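Local coordinates for sensor protein QseC (Escherichia coli, PDB 3JZ3) that acts as the sensor histidine kinase of the QseB/QseC two-component system, using ATP to phosphorylate a protein histidine and activating the flagella regulon, at residues 56-70 against 184-196. Residues are numbered along the deposited sequence; the frame is centred on the assembly and turned at random.
Sequences DQLLTLSRLDSLDNL and LSIVQRIAKLHGM
Helix 42-61, the second helix of the HisKA (phosphoacceptor) hairpin as in other histidine kinases, ends here, and with the linker after it packs on helix 186-193 of the HATPase ATP-binding domain, an interface between the two domains of the kinase core. Arg189 crosses Asp56 at about a right angle and forms a salt bridge, Arg189 NH1 to Asp56 OD1 at 2.8 Å, with the carboxylate and guanidinium planes turned 46° apart. The arginine chain starts anti to the backbone N and bends at chi3 (-83°), which brings one face of the guanidinium against Thr60 OG1, 3.3 Å above the plane and offset toward the rim. Thr60 OG1 is 3.4 Å from Arg189 NE at a poor angle for a hydrogen bond and instead donates to Asp56 O. Beside the salt bridge, Ile186 and Asp56 run past one another in opposite senses, Ile186 CD1 3.6 Å from Asp56 CB, and Leu59 CD1 meets Ile190 CG1 at 3.9 Å. Farther along, Leu193 projects into the linker: its CD1 lies against the backbone oxygens of Leu64, Asp65 and Ser66, while Leu193 CD2 meets Leu70 CD1 tip to tip at 4.2 Å. Leu67 lies across Leu193 and places CD2 over one face of the His194 ring, a CH-pi contact. His194 ND1 donates to Ile190 O at 2.7 Å, in the ring plane, and His194 NE2 is hydrogen-bonded to Gln114 N, so both ring nitrogens are engaged and the ring's rotation is fixed. Between these segments the salt bridge is the one charged link; the rest is side-chain packing, with no hydrogen bond across.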
# COMPACT_ATOMS: atom_id res chain seq x y z
N ASP B 56 -2.99 4.75 9.23
CA ASP B 56 -3.63 5.64 10.20
C ASP B 56 -3.31 5.22 11.63
O ASP B 56 -2.89 6.04 12.44
CB ASP B 56 -5.15 5.67 9.99
CG ASP B 56 -5.85 6.68 10.91
OD1 ASP B 56 -5.25 7.73 11.24
OD2 ASP B 56 -7.01 6.41 11.29
N GLN B 57 -3.51 3.93 11.93
CA GLN B 57 -3.22 3.39 13.25
C GLN B 57 -1.74 3.58 13.60
O GLN B 57 -1.42 4.05 14.69
CB GLN B 57 -3.61 1.92 13.34
CG GLN B 57 -3.39 1.30 14.72
CD GLN B 57 -4.00 -0.08 14.86
OE1 GLN B 57 -4.05 -0.87 13.91
NE2 GLN B 57 -4.47 -0.39 16.06
N LEU B 58 -0.86 3.23 12.66
CA LEU B 58 0.58 3.35 12.89
C LEU B 58 1.04 4.79 13.08
O LEU B 58 1.97 5.05 13.86
CB LEU B 58 1.37 2.66 11.77
CG LEU B 58 1.25 1.14 11.65
CD1 LEU B 58 2.08 0.63 10.48
CD2 LEU B 58 1.66 0.44 12.93
N LEU B 59 0.40 5.73 12.38
CA LEU B 59 0.69 7.16 12.54
C LEU B 59 0.35 7.63 13.95
O LEU B 59 1.15 8.32 14.59
CB LEU B 59 -0.08 8.00 11.52
CG LEU B 59 0.50 8.23 10.12
CD1 LEU B 59 -0.52 8.96 9.27
CD2 LEU B 59 1.82 9.00 10.16
N THR B 60 -0.84 7.25 14.42
CA THR B 60 -1.32 7.60 15.75
C THR B 60 -0.42 7.04 16.84
O THR B 60 0.01 7.77 17.73
CB THR B 60 -2.77 7.10 15.96
OG1 THR B 60 -3.57 7.40 14.81
CG2 THR B 60 -3.40 7.77 17.18
N LEU B 61 -0.13 5.74 16.77
CA LEU B 61 0.68 5.06 17.79
C LEU B 61 2.10 5.61 17.87
O LEU B 61 2.67 5.70 18.95
CB LEU B 61 0.71 3.54 17.56
CG LEU B 61 -0.61 2.77 17.58
CD1 LEU B 61 -0.36 1.30 17.29
CD2 LEU B 61 -1.32 2.94 18.92
N SER B 62 2.65 5.97 16.71
CA SER B 62 3.99 6.56 16.63
C SER B 62 4.01 8.02 17.09
O SER B 62 5.08 8.61 17.25
CB SER B 62 4.53 6.46 15.20
OG SER B 62 3.67 7.11 14.29
N ARG B 63 2.81 8.58 17.31
CA ARG B 63 2.60 10.00 17.63
C ARG B 63 3.57 10.94 16.89
O ARG B 63 4.33 11.69 17.49
CB ARG B 63 2.56 10.26 19.16
CG ARG B 63 3.79 9.84 19.96
CD ARG B 63 3.52 9.83 21.47
NE ARG B 63 2.92 11.07 21.96
CZ ARG B 63 1.68 11.18 22.43
NH1 ARG B 63 0.88 10.12 22.49
NH2 ARG B 63 1.23 12.35 22.85
N LEU B 64 3.50 10.86 15.56
CA LEU B 64 4.41 11.57 14.68
C LEU B 64 4.08 13.05 14.62
O LEU B 64 2.98 13.45 14.24
CB LEU B 64 4.35 10.95 13.29
CG LEU B 64 5.58 11.04 12.39
CD1 LEU B 64 6.82 10.48 13.09
CD2 LEU B 64 5.31 10.29 11.11
N ASP B 65 5.06 13.87 15.00
CA ASP B 65 4.88 15.32 15.13
C ASP B 65 5.15 16.08 13.83
O ASP B 65 4.35 16.93 13.43
CB ASP B 65 5.75 15.87 16.28
CG ASP B 65 7.20 15.40 16.20
OD1 ASP B 65 7.45 14.18 16.37
OD2 ASP B 65 8.09 16.24 15.99
N SER B 66 6.28 15.78 13.19
CA SER B 66 6.70 16.50 11.99
C SER B 66 7.26 15.56 10.92
O SER B 66 7.38 14.36 11.14
CB SER B 66 7.74 17.56 12.36
OG SER B 66 8.97 16.96 12.75
N LEU B 67 7.61 16.14 9.78
CA LEU B 67 8.20 15.40 8.66
C LEU B 67 9.72 15.29 8.79
O LEU B 67 10.38 14.67 7.94
CB LEU B 67 7.85 16.09 7.34
CG LEU B 67 6.38 16.34 6.98
CD1 LEU B 67 6.29 17.34 5.84
CD2 LEU B 67 5.66 15.05 6.62
N ASP B 68 10.27 15.87 9.85
CA ASP B 68 11.72 16.03 10.02
C ASP B 68 12.55 14.75 9.90
O ASP B 68 13.65 14.78 9.34
CB ASP B 68 12.03 16.76 11.33
CG ASP B 68 11.71 18.24 11.27
OD1 ASP B 68 12.00 18.88 10.23
OD2 ASP B 68 11.17 18.77 12.26
N ASN B 69 12.03 13.65 10.43
CA ASN B 69 12.76 12.38 10.41
C ASN B 69 12.14 11.26 9.56
O ASN B 69 12.69 10.15 9.49
CB ASN B 69 13.06 11.90 11.83
CG ASN B 69 14.25 12.62 12.45
OD1 ASN B 69 15.37 12.54 11.94
ND2 ASN B 69 14.01 13.32 13.55
N LEU B 70 11.01 11.54 8.92
CA LEU B 70 10.34 10.57 8.06
C LEU B 70 11.17 10.21 6.84
O LEU B 70 11.81 11.07 6.24
CB LEU B 70 8.98 11.09 7.59
CG LEU B 70 7.71 10.64 8.30
CD1 LEU B 70 6.52 11.31 7.65
CD2 LEU B 70 7.56 9.13 8.29
N LEU B 184 -13.19 8.96 7.76
CA LEU B 184 -11.91 9.32 7.13
C LEU B 184 -11.30 10.57 7.78
O LEU B 184 -11.47 11.70 7.30
CB LEU B 184 -12.09 9.50 5.61
CG LEU B 184 -12.21 8.27 4.69
CD1 LEU B 184 -13.37 7.34 5.03
CD2 LEU B 184 -12.31 8.72 3.23
N SER B 185 -10.60 10.33 8.88
CA SER B 185 -9.93 11.39 9.65
C SER B 185 -8.42 11.24 9.56
O SER B 185 -7.67 11.98 10.20
CB SER B 185 -10.38 11.33 11.11
OG SER B 185 -10.02 10.10 11.70
N ILE B 186 -7.97 10.26 8.77
CA ILE B 186 -6.56 10.13 8.41
C ILE B 186 -6.19 11.30 7.51
O ILE B 186 -5.04 11.77 7.52
CB ILE B 186 -6.26 8.77 7.70
CG1 ILE B 186 -4.75 8.50 7.68
CG2 ILE B 186 -6.88 8.73 6.30
CD1 ILE B 186 -4.31 7.30 6.84
N VAL B 187 -7.17 11.76 6.73
CA VAL B 187 -7.04 12.95 5.90
C VAL B 187 -6.65 14.14 6.78
O VAL B 187 -5.69 14.85 6.47
CB VAL B 187 -8.35 13.25 5.12
CG1 VAL B 187 -8.27 14.58 4.39
CG2 VAL B 187 -8.66 12.11 4.15
N GLN B 188 -7.37 14.33 7.88
CA GLN B 188 -7.05 15.38 8.84
C GLN B 188 -5.67 15.20 9.47
O GLN B 188 -4.94 16.17 9.67
CB GLN B 188 -8.13 15.47 9.93
N ARG B 189 -5.31 13.95 9.76
CA ARG B 189 -4.04 13.63 10.42
C ARG B 189 -2.83 13.84 9.51
O ARG B 189 -1.84 14.46 9.91
CB ARG B 189 -4.08 12.20 10.97
CG ARG B 189 -2.88 11.80 11.82
CD ARG B 189 -3.10 10.45 12.51
NE ARG B 189 -3.88 10.56 13.74
CZ ARG B 189 -5.18 10.31 13.85
NH1 ARG B 189 -5.89 9.92 12.79
NH2 ARG B 189 -5.78 10.46 15.02
N ILE B 190 -2.92 13.32 8.29
CA ILE B 190 -1.86 13.48 7.29
C ILE B 190 -1.69 14.96 6.94
O ILE B 190 -0.57 15.47 6.89
CB ILE B 190 -2.15 12.64 6.02
CG1 ILE B 190 -1.86 11.16 6.30
CG2 ILE B 190 -1.32 13.13 4.83
CD1 ILE B 190 -2.45 10.22 5.27
N ALA B 191 -2.81 15.65 6.71
CA ALA B 191 -2.81 17.08 6.43
C ALA B 191 -2.06 17.86 7.51
O ALA B 191 -1.16 18.63 7.20
CB ALA B 191 -4.23 17.60 6.27
N LYS B 192 -2.44 17.62 8.77
CA LYS B 192 -1.86 18.31 9.92
C LYS B 192 -0.36 18.06 10.02
O LYS B 192 0.41 18.97 10.34
CB LYS B 192 -2.55 17.88 11.22
N LEU B 193 0.06 16.84 9.72
CA LEU B 193 1.47 16.48 9.69
C LEU B 193 2.24 17.28 8.63
O LEU B 193 3.40 17.62 8.83
CB LEU B 193 1.62 14.97 9.44
CG LEU B 193 3.00 14.32 9.35
CD1 LEU B 193 3.72 14.34 10.69
CD2 LEU B 193 2.87 12.90 8.84
N HIS B 194 1.57 17.59 7.52
CA HIS B 194 2.17 18.34 6.41
C HIS B 194 1.97 19.85 6.52
O HIS B 194 2.29 20.59 5.59
CB HIS B 194 1.59 17.85 5.09
CG HIS B 194 2.06 16.49 4.69
ND1 HIS B 194 1.47 15.34 5.16
CD2 HIS B 194 3.06 16.10 3.87
CE1 HIS B 194 2.10 14.29 4.64
NE2 HIS B 194 3.06 14.73 3.86
N GLY B 195 1.44 20.31 7.66
CA GLY B 195 1.16 21.73 7.86
C GLY B 195 0.01 22.22 6.99
O GLY B 195 -0.02 23.37 6.57
N MSE B 196 -0.95 21.33 6.73
CA MSE B 196 -2.09 21.63 5.88
C MSE B 196 -3.37 21.60 6.70
O MSE B 196 -3.44 20.92 7.73
CB MSE B 196 -2.20 20.62 4.73
CG MSE B 196 -1.03 20.63 3.76
SE MSE B 196 -1.15 19.18 2.44
CE MSE B 196 0.51 19.52 1.46